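Local coordinates for protein TodX (Pseudomonas putida, PDB 3BS0) that transports toluene, and probably related aromatic hydrocarbons, across the bacterial outer membrane as a beta-barrel protein of the FadL family, at residues Ile12-Gly17 / Arg351-Ser355; Ser20-Tyr24 / Leu283-His287; Gly26-Leu30 / Leu84-Ala88; Tyr79-Ser85 / Ala97-Val101. All blocks are in the same frame, centred on the assembly; numbering follows the deposited sequence.

Contact 1 (Ile12-Gly17 / Arg351-Ser355)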
# COMPACT_ATOMS: atom_id res chain seq x y z
N ILE A 12 17.04 0.27 0.53
CA ILE A 12 17.76 -0.89 1.03
C ILE A 12 16.86 -1.92 1.71
O ILE A 12 17.06 -3.13 1.56
CB ILE A 12 18.90 -0.49 2.03
CG1 ILE A 12 19.18 -1.66 2.98
CG2 ILE A 12 18.53 0.77 2.80
CD1 ILE A 12 20.64 -1.78 3.40
N SER A 13 15.87 -1.44 2.45
CA SER A 13 14.94 -2.31 3.15
C SER A 13 14.09 -3.10 2.17
O SER A 13 13.64 -4.21 2.47
CB SER A 13 14.05 -1.48 4.07
OG SER A 13 13.22 -2.30 4.88
N ARG A 14 13.86 -2.53 0.99
CA ARG A 14 13.04 -3.17 -0.02
C ARG A 14 13.85 -4.03 -0.97
O ARG A 14 13.32 -4.94 -1.59
CB ARG A 14 12.28 -2.13 -0.83
CG ARG A 14 11.43 -2.77 -1.91
CD ARG A 14 10.36 -1.83 -2.39
NE ARG A 14 9.92 -0.93 -1.34
CZ ARG A 14 8.74 -0.32 -1.32
NH1 ARG A 14 7.87 -0.53 -2.31
NH2 ARG A 14 8.43 0.51 -0.33
N ALA A 15 15.12 -3.71 -1.09
CA ALA A 15 15.98 -4.49 -1.95
C ALA A 15 16.34 -5.77 -1.19
O ALA A 15 16.79 -6.77 -1.76
CB ALA A 15 17.23 -3.70 -2.29
N MET A 16 16.12 -5.73 0.12
CA MET A 16 16.43 -6.85 0.98
C MET A 16 15.18 -7.56 1.48
O MET A 16 15.03 -7.81 2.68
CB MET A 16 17.30 -6.40 2.16
CG MET A 16 18.77 -6.18 1.78
SD MET A 16 19.69 -5.54 3.16
CE MET A 16 21.00 -4.85 2.39
N GLY A 17 14.29 -7.85 0.53
CA GLY A 17 13.06 -8.57 0.82
C GLY A 17 12.09 -8.03 1.85
O GLY A 17 11.22 -8.76 2.31
N ARG A 351 22.66 -6.07 -3.08
CA ARG A 351 21.62 -6.60 -2.21
C ARG A 351 20.63 -7.46 -2.98
O ARG A 351 20.46 -7.30 -4.19
CB ARG A 351 20.87 -5.45 -1.54
CG ARG A 351 21.73 -4.58 -0.68
CD ARG A 351 21.02 -3.31 -0.25
NE ARG A 351 21.85 -2.56 0.70
CZ ARG A 351 22.30 -1.33 0.50
NH1 ARG A 351 21.98 -0.68 -0.61
NH2 ARG A 351 23.07 -0.75 1.40
N ALA A 352 19.99 -8.38 -2.26
CA ALA A 352 18.99 -9.26 -2.86
C ALA A 352 18.22 -9.95 -1.73
O ALA A 352 18.73 -10.12 -0.63
CB ALA A 352 19.67 -10.31 -3.77
N GLY A 353 16.98 -10.35 -2.01
CA GLY A 353 16.20 -10.99 -0.97
C GLY A 353 14.93 -11.69 -1.43
O GLY A 353 14.63 -11.77 -2.62
N TYR A 354 14.16 -12.16 -0.45
CA TYR A 354 12.92 -12.87 -0.71
C TYR A 354 11.93 -12.71 0.45
O TYR A 354 12.33 -12.67 1.61
CB TYR A 354 13.21 -14.35 -0.91
CG TYR A 354 11.97 -15.22 -1.04
CD1 TYR A 354 11.14 -15.12 -2.16
CD2 TYR A 354 11.64 -16.14 -0.05
CE1 TYR A 354 10.01 -15.93 -2.30
CE2 TYR A 354 10.51 -16.96 -0.17
CZ TYR A 354 9.70 -16.85 -1.30
OH TYR A 354 8.59 -17.65 -1.45
N SER A 355 10.65 -12.61 0.12
CA SER A 355 9.60 -12.49 1.14
C SER A 355 8.50 -13.52 0.90
O SER A 355 8.27 -13.94 -0.24
CB SER A 355 9.00 -11.08 1.13
OG SER A 355 8.12 -10.93 2.23

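Contact 2 (Ser20-Tyr24 / Leu283-His287)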
# COMPACT_ATOMS: atom_id res chain seq x y z
N SER A 20 13.90 -5.51 8.00
CA SER A 20 14.21 -4.22 8.62
C SER A 20 14.27 -4.19 10.15
O SER A 20 14.49 -3.14 10.74
CB SER A 20 13.16 -3.19 8.20
OG SER A 20 12.02 -3.24 9.06
N SER A 21 14.08 -5.33 10.80
CA SER A 21 14.06 -5.35 12.26
C SER A 21 15.30 -4.83 12.99
O SER A 21 15.19 -4.32 14.11
CB SER A 21 13.76 -6.76 12.76
OG SER A 21 14.76 -7.67 12.34
N SER A 22 16.48 -4.94 12.40
CA SER A 22 17.65 -4.49 13.14
C SER A 22 18.95 -4.18 12.42
O SER A 22 20.01 -4.61 12.87
CB SER A 22 17.92 -5.51 14.24
OG SER A 22 17.75 -6.82 13.72
N TYR A 23 18.87 -3.42 11.33
CA TYR A 23 20.08 -3.02 10.61
C TYR A 23 19.81 -1.69 9.90
O TYR A 23 18.67 -1.42 9.52
CB TYR A 23 20.50 -4.12 9.63
CG TYR A 23 19.65 -4.29 8.40
CD1 TYR A 23 19.97 -3.62 7.22
CD2 TYR A 23 18.56 -5.17 8.39
CE1 TYR A 23 19.23 -3.82 6.05
CE2 TYR A 23 17.81 -5.39 7.23
CZ TYR A 23 18.15 -4.71 6.06
OH TYR A 23 17.42 -4.88 4.91
N TYR A 24 20.84 -0.85 9.74
CA TYR A 24 20.62 0.44 9.09
C TYR A 24 19.80 0.32 7.81
O TYR A 24 20.21 -0.28 6.82
CB TYR A 24 21.92 1.18 8.78
CG TYR A 24 21.64 2.66 8.52
CD1 TYR A 24 20.84 3.40 9.41
CD2 TYR A 24 22.11 3.30 7.37
CE1 TYR A 24 20.52 4.73 9.16
CE2 TYR A 24 21.78 4.65 7.12
CZ TYR A 24 20.98 5.35 8.02
OH TYR A 24 20.60 6.65 7.78
N LEU A 283 9.64 -9.45 14.44
CA LEU A 283 10.82 -9.98 15.10
C LEU A 283 11.83 -10.43 14.06
O LEU A 283 11.46 -11.02 13.05
CB LEU A 283 10.43 -11.15 16.01
CG LEU A 283 9.56 -10.80 17.22
CD1 LEU A 283 9.30 -12.05 18.04
CD2 LEU A 283 10.25 -9.76 18.09
N GLY A 284 13.11 -10.13 14.29
CA GLY A 284 14.14 -10.53 13.34
C GLY A 284 15.57 -10.46 13.83
O GLY A 284 15.85 -10.15 15.00
N LEU A 285 16.50 -10.74 12.92
CA LEU A 285 17.92 -10.72 13.25
C LEU A 285 18.80 -10.59 12.02
O LEU A 285 18.54 -11.20 10.99
CB LEU A 285 18.32 -11.99 14.02
CG LEU A 285 18.16 -13.35 13.33
CD1 LEU A 285 19.45 -14.15 13.48
CD2 LEU A 285 16.98 -14.10 13.92
N ALA A 286 19.86 -9.79 12.15
CA ALA A 286 20.81 -9.58 11.07
C ALA A 286 22.16 -10.14 11.51
O ALA A 286 22.51 -10.07 12.69
CB ALA A 286 20.93 -8.08 10.77
N HIS A 287 22.91 -10.71 10.57
CA HIS A 287 24.22 -11.28 10.90
C HIS A 287 25.25 -11.12 9.79
O HIS A 287 24.96 -11.29 8.60
CB HIS A 287 24.07 -12.77 11.24
CG HIS A 287 25.39 -13.48 11.42
ND1 HIS A 287 25.99 -14.22 10.42
CD2 HIS A 287 26.24 -13.51 12.47
CE1 HIS A 287 27.15 -14.67 10.85
NE2 HIS A 287 27.33 -14.26 12.09

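Contact 3 (Gly26-Leu30 / Leu84-Ala88)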
# COMPACT_ATOMS: atom_id res chain seq x y z
N GLY A 26 18.14 3.29 6.85
CA GLY A 26 18.11 4.64 6.35
C GLY A 26 17.01 5.43 7.03
O GLY A 26 16.45 4.96 8.01
N ASN A 27 16.71 6.61 6.51
CA ASN A 27 15.68 7.44 7.10
C ASN A 27 14.29 6.81 7.16
O ASN A 27 13.48 7.18 8.01
CB ASN A 27 15.61 8.78 6.37
CG ASN A 27 16.80 9.66 6.67
OD1 ASN A 27 17.77 9.24 7.31
ND2 ASN A 27 16.74 10.91 6.21
N ALA A 28 14.02 5.84 6.29
CA ALA A 28 12.70 5.17 6.27
C ALA A 28 12.40 4.39 7.55
O ALA A 28 11.25 4.05 7.81
CB ALA A 28 12.60 4.25 5.06
N ALA A 29 13.42 4.12 8.35
CA ALA A 29 13.22 3.40 9.61
C ALA A 29 12.21 4.18 10.44
O ALA A 29 11.67 3.67 11.41
CB ALA A 29 14.52 3.27 10.36
N LEU A 30 11.96 5.43 10.05
CA LEU A 30 11.02 6.26 10.76
C LEU A 30 9.62 5.63 10.79
O LEU A 30 8.78 6.01 11.61
CB LEU A 30 10.97 7.66 10.13
CG LEU A 30 12.08 8.64 10.54
CD1 LEU A 30 12.10 9.86 9.64
CD2 LEU A 30 11.85 9.07 11.99
N LEU A 84 10.84 12.35 1.03
CA LEU A 84 11.74 13.32 1.63
C LEU A 84 11.84 13.06 3.13
O LEU A 84 10.85 12.74 3.78
CB LEU A 84 11.21 14.73 1.41
CG LEU A 84 11.74 15.48 0.20
CD1 LEU A 84 10.73 16.54 -0.21
CD2 LEU A 84 13.09 16.08 0.53
N SER A 85 13.04 13.20 3.68
CA SER A 85 13.21 12.98 5.11
C SER A 85 14.58 13.41 5.57
O SER A 85 15.57 13.38 4.81
CB SER A 85 12.99 11.50 5.47
OG SER A 85 14.00 10.67 4.94
N TYR A 86 14.63 13.81 6.83
CA TYR A 86 15.87 14.27 7.45
C TYR A 86 15.99 13.70 8.86
O TYR A 86 15.04 13.71 9.63
CB TYR A 86 15.87 15.80 7.50
CG TYR A 86 17.16 16.41 7.98
CD1 TYR A 86 18.28 16.46 7.16
CD2 TYR A 86 17.25 16.96 9.26
CE1 TYR A 86 19.46 17.05 7.59
CE2 TYR A 86 18.43 17.56 9.71
CZ TYR A 86 19.53 17.60 8.87
OH TYR A 86 20.69 18.22 9.31
N VAL A 87 17.18 13.19 9.17
CA VAL A 87 17.45 12.64 10.49
C VAL A 87 18.63 13.39 11.09
O VAL A 87 19.68 13.54 10.46
CB VAL A 87 17.76 11.15 10.39
CG1 VAL A 87 18.33 10.66 11.73
CG2 VAL A 87 16.50 10.38 10.03
N ALA A 88 18.46 13.84 12.33
CA ALA A 88 19.51 14.60 13.02
C ALA A 88 20.05 13.90 14.25
O ALA A 88 19.31 13.27 15.01
CB ALA A 88 18.96 15.98 13.41

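Contact 4 (Tyr79-Ser85 / Ala97-Val101)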
# COMPACT_ATOMS: atom_id res chain seq x y z
N TYR A 79 2.35 5.64 -11.06
CA TYR A 79 2.30 6.71 -10.09
C TYR A 79 3.67 6.68 -9.42
O TYR A 79 4.18 5.62 -9.03
CB TYR A 79 1.20 6.46 -9.05
CG TYR A 79 1.09 7.56 -8.00
CD1 TYR A 79 0.57 8.81 -8.34
CD2 TYR A 79 1.51 7.35 -6.69
CE1 TYR A 79 0.49 9.84 -7.39
CE2 TYR A 79 1.43 8.36 -5.73
CZ TYR A 79 0.92 9.61 -6.08
OH TYR A 79 0.87 10.61 -5.13
N VAL A 80 4.27 7.84 -9.31
CA VAL A 80 5.58 7.99 -8.70
C VAL A 80 5.40 8.74 -7.39
O VAL A 80 4.86 9.86 -7.36
CB VAL A 80 6.49 8.79 -9.61
CG1 VAL A 80 7.77 9.12 -8.90
CG2 VAL A 80 6.75 7.99 -10.88
N GLY A 81 5.83 8.11 -6.30
CA GLY A 81 5.70 8.73 -5.00
C GLY A 81 7.03 9.26 -4.52
O GLY A 81 8.03 8.54 -4.49
N PRO A 82 7.09 10.54 -4.14
CA PRO A 82 8.34 11.12 -3.66
C PRO A 82 8.56 10.76 -2.19
O PRO A 82 7.61 10.41 -1.48
CB PRO A 82 8.11 12.61 -3.86
CG PRO A 82 6.65 12.74 -3.47
CD PRO A 82 6.02 11.56 -4.19
N GLN A 83 9.82 10.84 -1.74
CA GLN A 83 10.12 10.54 -0.36
C GLN A 83 11.22 11.46 0.12
O GLN A 83 12.37 11.39 -0.34
CB GLN A 83 10.50 9.06 -0.20
CG GLN A 83 9.83 8.17 -1.27
CD GLN A 83 9.45 6.79 -0.77
OE1 GLN A 83 10.30 6.05 -0.26
NE2 GLN A 83 8.17 6.44 -0.92
N LEU A 84 10.84 12.35 1.03
CA LEU A 84 11.74 13.32 1.63
C LEU A 84 11.84 13.06 3.13
O LEU A 84 10.85 12.74 3.78
CB LEU A 84 11.21 14.73 1.41
CG LEU A 84 11.74 15.48 0.20
CD1 LEU A 84 10.73 16.54 -0.21
CD2 LEU A 84 13.09 16.08 0.53
N SER A 85 13.04 13.20 3.68
CA SER A 85 13.21 12.98 5.11
C SER A 85 14.58 13.41 5.57
O SER A 85 15.57 13.38 4.81
CB SER A 85 12.99 11.50 5.47
OG SER A 85 14.00 10.67 4.94
N ALA A 97 12.20 13.55 10.80
CA ALA A 97 10.88 13.81 10.25
C ALA A 97 10.96 13.53 8.74
O ALA A 97 12.04 13.48 8.16
CB ALA A 97 10.50 15.23 10.52
N GLY A 98 9.81 13.32 8.10
CA GLY A 98 9.79 13.06 6.68
C GLY A 98 8.40 12.89 6.12
O GLY A 98 7.43 12.77 6.86
N LEU A 99 8.30 12.86 4.80
CA LEU A 99 7.03 12.68 4.11
C LEU A 99 7.21 11.44 3.23
O LEU A 99 8.12 11.37 2.39
CB LEU A 99 6.73 13.91 3.24
CG LEU A 99 6.91 15.28 3.94
CD1 LEU A 99 7.29 16.33 2.92
CD2 LEU A 99 5.63 15.68 4.67
N PHE A 100 6.36 10.43 3.41
CA PHE A 100 6.50 9.23 2.62
C PHE A 100 5.27 8.89 1.83
O PHE A 100 4.31 8.31 2.35
CB PHE A 100 6.93 8.06 3.50
CG PHE A 100 8.31 8.21 4.05
CD1 PHE A 100 8.54 8.98 5.18
CD2 PHE A 100 9.41 7.65 3.39
CE1 PHE A 100 9.83 9.19 5.64
CE2 PHE A 100 10.70 7.86 3.84
CZ PHE A 100 10.91 8.63 4.97
N VAL A 101 5.33 9.26 0.55
CA VAL A 101 4.28 9.04 -0.43
C VAL A 101 4.31 7.62 -0.95
O VAL A 101 5.38 7.01 -1.06
CB VAL A 101 4.46 10.00 -1.64
CG1 VAL A 101 3.47 9.66 -2.74
CG2 VAL A 101 4.30 11.45 -1.19

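Contact 1 (Ile12-Gly17 / Arg351-Ser355)
The guanidinium group of R351 has I12 over one face and M16 at its edge. I12 CB stands 3.8 Å above the guanidinium plane, close to its centre, and the I12 branch continues over that face as far as CD1. The methyl CE of M16 arrives near the guanidinium plane instead, and the M16 chain also packs against the R351 methylenes, with M16 CG 4.0 Å from R351 CB. An arginine suits this position because its aliphatic part and flat head accept apolar neighbours while its terminal nitrogens still reach polar groups elsewhere. R351 CG sits beside the backbone N (chi1 -61°) and the chain then runs extended to NE, which carries the head past A15 to I12. The small A15 leaves room for the arginine stem, its CB 4.1 Å from R351 CB. Beyond the segments, the positive head probably leans toward E383 on the adjacent strand 376-385, through a long, weak ion pair from NH2, and toward N393 on the strand beyond, through a weak hydrogen bond from NH1.

Farther along, two glycines bring the backbones together: the CA atoms of G17 and G353 are 4.3 Å apart, and G17 also has a positive phi of 56° that glycine adopts easily. G17 O then rests 3.4 Å from S355 CB, while S337 OG hydrogen-bonds the same oxygen and T379 OG1 bonds G17 N. No hydrogen bond joins the two segments directly. A short N-terminal helix packed against the inner wall of the barrel in this way is characteristic of the hatch that plugs FadL-family channels.

Contact 2 (Ser20-Tyr24 / Leu283-His287)
Where S21 faces G284, an irregular piece of chain passes beside a beta strand, with CA atoms 5.3 Å apart at this pair and 6.2 Å at S22 and L285, and no hydrogen bond between the two backbones. The gap is bridged by small side chains. S21 OG leads, 3.1 Å from G284 CA; its chi1 of 62° sets the oxygen between the backbone N and the carbonyl carbon, from where it lies across the strand backbone. Glycine fits opposite it, since G284 has no side chain to hold the serine off. The main polar partner of that hydroxyl is D298 on strand 293-302, to which it is hydrogen-bonded, so S21 links the loop to the next strand as well. S22 OG donates a weak hydrogen bond of 3.4 Å to S21 OG and stands 3.9 Å from L285 CA, alongside the strand.

The last touch is apolar: Y23 CB meets A286 CB at 4.1 Å. The phenol ring is carried on from there, lying obliquely to the alanine methyl, and A286 is small enough to let the tyrosine stem settle against the wall. L283 and L285 point away from the loop, on the surface, as expected of leucines turned to lipid on a barrel exterior.

Strand 283-287 is held on both flanks by backbone hydrogen bonds, to G236 and V234 of strand 233-240 and to I299, A297 and V295 of strand 293-302. On the inner side, S21 also touches M238, whereas Y23 reaches back to I12 of helix 11-15 and to M16 just after it.

Contact 3 (Gly26-Leu30 / Leu84-Ala88)
The plug at the N-terminal end of the chain meets the barrel wall here, where N27, in a short 3-10 turn, extends toward S85 and V87 on strand 84-88. The amide group does most of the work. The main bond of N27 ND2 goes to Q45 O on strand 44-60. Secondary to it is a weak hydrogen bond from N27 ND2 to S85 O (3.1 Å), bent to 127° at the hydrogen, so the asparagine addresses backbone carbonyls of two adjacent strands. A further bond, to S85 OG, is less certain because the position of that hydroxyl is doubtful.

The other half of the amide turns to V87, N27 OD1 meeting V87 CG2; the amide and the valine branch run alongside each other, pointing opposite ways. N27 CG lies beside its own backbone N (chi1 -72°), which sends the amide out from the turn to the strand. An asparagine suits the place because it is short yet offers a donor that can be shared between carbonyls. L30 supplies the apolar complement, its CD1 4.4 Å from V87 CG2.

The turn itself is fastened by A29 N to G26 O (3.2 Å), and G26 enters it with a phi of 100°, a conformation natural to glycine. Farther out, N27 N bonds to E47 and L30 O to the hydroxyl of S154. Pinning of a compact turn to the backbone of the wall strands through an asparagine amide is consistent with the hatch of FadL-type channels.

Contact 4 (Tyr79-Ser85 / Ala97-Val101)
V101 overlaps the ring of P82: its CB lies 3.4 Å from P82 CD and its CG2 packs over the same carbon. The CG1 branch, set opposite the backbone N (chi1 173°), also meets P82 CD and goes on to G81 CA and Y79, whose CE2 is 3.8 Å from V101 CG1. The absent side chain at G81 makes room for this branch.

Proline has no N-H to give, and at P82 the strands are joined by its carbonyl alone: V101 N bonds to P82 O at 3.3 Å. V101 O instead receives Q83 NE2 at 2.9 Å, a weak bond. Next come Q83 with F100, a non-hydrogen-bonded pair, and L84 with L99, a hydrogen-bonded one whose bonds are L84 N to L99 O (3.2 Å) and L99 N to L84 O (2.7 Å).

Q83 and F100 cross at about a right angle, with amide and ring planes 77° apart. The phenyl ring stretches along this face to S85, where F100 CZ lies 3.6 Å from S85 CB. At the S85-G98 pair the CA atoms come to 3.8 Å, an approach that glycine allows. L84 and L99 lie on the other face, which probably meets lipid, as apolar residues on the outside of a barrel do. Such pairing, with antiparallel strands at 173°, is that of a beta hairpin, the building unit of transmembrane barrels like this one.

How the contacts relate
From the N terminus, residues 12-17 close the longest loop, reaching strand 351-355 in contact 1. Contact 2 lies within that span, taking residues 20-24 to strand 283-287, and contact 3 lies within it again, taking 26-30 to strand 84-88. Three consecutive pieces of the plug thus meet three separate places on the wall. Contact 4 is local: 79-85 pairs with 97-101 in one hairpin and takes up the strand on which contact 3 ends, sharing L84 and S85. Contacts 1 and 2 touch through M16 and Y23, while F100 of contact 4 packs against A28 of the plug. Together they tie the N-terminal plug to the barrel and the barrel strands to each other.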